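Local coordinates for putative exported protein (Aeromonas hydrophila subsp. hydrophila, PDB 4PJ2) that binds a magnesium ion and probably inhibits i-type lysozymes in the periplasm, at residues V17-G22 and G30-R35. Numbering follows the deposited sequence.
Sequences VTVSEG and GSYDVR. With GOL (glycerol), chain E.
Thr18 and Arg35 exchange two backbone hydrogen bonds, and Ser20 and Asp33 exchange two more. The shortest of the four runs from Asp33 N to Ser20 O, at 2.8 Å. A fifth, from Gly22 N to Ser31 O, is near-straight at the hydrogen (163°), but its donor stands well above the carbonyl plane. CA-H...O contacts fill in between, such as Val19 CA to Asp33 O at 3.2 Å. The pattern is that of an antiparallel beta hairpin, whose strands 16-21 and 30-37 are the two inner strands of a four-stranded sheet.

The side chains of Val17, Val19, Tyr32 and Val34 are buried against the second antiparallel sheet, where Leu77 touches all three valines. Val17 was modelled in two conformations, and the close approach of its CG2 to Val34 CG1 in one of them is doubtful. Val19 and Tyr32 run side by side. Val19 CG1 sits anti to the backbone N (chi1 -180°), which places it 4.0 Å from Tyr32 CD1. The Tyr32 hydroxyl is hydrogen-bonded to Asp93 OD2 in that second sheet.

Thr18, Ser20, Asp33 and Arg35 form a polar cluster on the other face. One water joins Thr18 OG1, Ser20 OG and Asp33 OD2, donating to the carboxylate. Arg35 bends at chi3 (145°) and turns back along its strand. Its NH1 makes a salt bridge to Asp33 OD2 at 2.8 Å, reaching it from above the carboxylate plane. A glycerol, probably from the crystallisation liquor, spans the strands: its O2 donates to Asp33 OD1 (2.7 Å), and its O3 pairs with Ser20 OG (2.7 Å).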
loop_
_atom_site.group_PDB
_atom_site.type_symbol
_atom_site.label_atom_id
_atom_site.label_comp_id
_atom_site.label_asym_id
_atom_site.label_seq_id
_atom_site.Cartn_x
_atom_site.Cartn_y
_atom_site.Cartn_z
ATOM N N VAL A 17 17.952 -14.250 3.011
ATOM C CA VAL A 17 17.128 -13.537 2.047
ATOM C C VAL A 17 17.163 -12.050 2.374
ATOM O O VAL A 17 17.184 -11.658 3.535
ATOM C CB VAL A 17 15.679 -14.142 1.999
ATOM C CG1 VAL A 17 14.895 -13.845 3.265
ATOM C CG2 VAL A 17 14.914 -13.638 0.835
ATOM N N THR A 18 17.164 -11.214 1.341
ATOM C CA THR A 18 16.921 -9.798 1.511
ATOM C C THR A 18 15.693 -9.397 0.709
ATOM O O THR A 18 15.367 -10.003 -0.307
ATOM C CB THR A 18 18.104 -8.927 1.104
ATOM O OG1 THR A 18 18.278 -9.023 -0.306
ATOM C CG2 THR A 18 19.378 -9.338 1.819
ATOM N N VAL A 19 15.022 -8.368 1.200
ATOM C CA VAL A 19 13.835 -7.826 0.549
ATOM C C VAL A 19 14.006 -6.324 0.510
ATOM O O VAL A 19 14.277 -5.706 1.535
ATOM C CB VAL A 19 12.542 -8.199 1.299
ATOM C CG1 VAL A 19 11.330 -7.608 0.575
ATOM C CG2 VAL A 19 12.428 -9.707 1.411
ATOM N N SER A 20 13.830 -5.747 -0.678
ATOM C CA SER A 20 14.056 -4.319 -0.903
ATOM C C SER A 20 12.974 -3.729 -1.777
ATOM O O SER A 20 12.561 -4.350 -2.744
ATOM C CB SER A 20 15.342 -4.117 -1.706
ATOM O OG SER A 20 16.480 -4.500 -1.000
ATOM N N GLU A 21 12.546 -2.505 -1.478
ATOM C CA GLU A 21 11.740 -1.750 -2.438
ATOM C C GLU A 21 12.624 -1.196 -3.545
ATOM O O GLU A 21 13.801 -0.926 -3.351
ATOM C CB GLU A 21 10.991 -0.627 -1.717
ATOM C CG GLU A 21 9.800 -1.176 -0.922
ATOM C CD GLU A 21 9.073 -0.144 -0.088
ATOM O OE1 GLU A 21 9.621 0.953 0.110
ATOM O OE2 GLU A 21 7.949 -0.430 0.388
ATOM N N GLY A 22 12.054 -1.014 -4.720
ATOM C CA GLY A 22 12.819 -0.462 -5.830
ATOM C C GLY A 22 13.319 0.955 -5.585
ATOM O O GLY A 22 12.613 1.799 -5.041
ATOM N N GLY A 30 5.100 0.628 -6.976
ATOM C CA GLY A 30 6.370 0.339 -7.618
ATOM C C GLY A 30 6.619 -1.144 -7.569
ATOM O O GLY A 30 5.775 -1.938 -7.977
ATOM N N SER A 31 7.784 -1.520 -7.066
ATOM C CA SER A 31 8.215 -2.904 -7.047
ATOM C C SER A 31 8.940 -3.192 -5.753
ATOM O O SER A 31 9.328 -2.304 -5.011
ATOM C CB SER A 31 9.140 -3.191 -8.227
ATOM O OG SER A 31 10.378 -2.504 -8.064
ATOM N N TYR A 32 9.182 -4.469 -5.538
ATOM C CA TYR A 32 10.157 -4.897 -4.561
ATOM C C TYR A 32 10.859 -6.113 -5.121
ATOM O O TYR A 32 10.386 -6.751 -6.054
ATOM C CB TYR A 32 9.506 -5.190 -3.217
ATOM C CG TYR A 32 8.641 -6.414 -3.180
ATOM C CD1 TYR A 32 9.167 -7.635 -2.804
ATOM C CD2 TYR A 32 7.295 -6.356 -3.488
ATOM C CE1 TYR A 32 8.368 -8.749 -2.729
ATOM C CE2 TYR A 32 6.494 -7.465 -3.420
ATOM C CZ TYR A 32 7.031 -8.658 -3.036
ATOM O OH TYR A 32 6.262 -9.789 -2.949
ATOM N N ASP A 33 12.010 -6.436 -4.554
ATOM C CA ASP A 33 12.699 -7.644 -4.939
ATOM C C ASP A 33 13.043 -8.467 -3.723
ATOM O O ASP A 33 13.158 -7.951 -2.612
ATOM C CB ASP A 33 13.943 -7.361 -5.782
ATOM C CG ASP A 33 14.990 -6.547 -5.066
ATOM O OD1 ASP A 33 15.000 -5.300 -5.246
ATOM O OD2 ASP A 33 15.832 -7.165 -4.370
ATOM N N VAL A 34 13.146 -9.761 -3.978
ATOM C CA VAL A 34 13.562 -10.750 -3.011
ATOM C C VAL A 34 14.808 -11.398 -3.591
ATOM O O VAL A 34 14.799 -11.837 -4.721
ATOM C CB VAL A 34 12.471 -11.818 -2.836
ATOM C CG1 VAL A 34 12.940 -12.877 -1.866
ATOM C CG2 VAL A 34 11.159 -11.189 -2.367
ATOM N N ARG A 35 15.867 -11.445 -2.802
ATOM C CA ARG A 35 17.147 -12.026 -3.231
ATOM C C ARG A 35 17.543 -13.094 -2.232
ATOM O O ARG A 35 17.497 -12.857 -1.035
ATOM C CB ARG A 35 18.238 -10.959 -3.332
ATOM C CG ARG A 35 18.063 -10.013 -4.525
ATOM C CD ARG A 35 19.042 -8.879 -4.456
ATOM N NE ARG A 35 19.577 -8.366 -5.713
ATOM C CZ ARG A 35 19.138 -7.322 -6.401
ATOM N NH1 ARG A 35 18.012 -6.699 -6.092
ATOM N NH2 ARG A 35 19.828 -6.939 -7.463
HETATM C C1 GOL E . 18.230 -2.422 -5.700
HETATM O O1 GOL E . 17.421 -2.798 -6.768
HETATM C C2 GOL E . 17.526 -2.747 -4.395
HETATM O O2 GOL E . 17.266 -4.146 -4.326
HETATM C C3 GOL E . 18.503 -2.268 -3.317
HETATM O O3 GOL E . 17.985 -2.463 -2.026
HETATM O O HOH W 1 16.941 -7.033 -1.887
#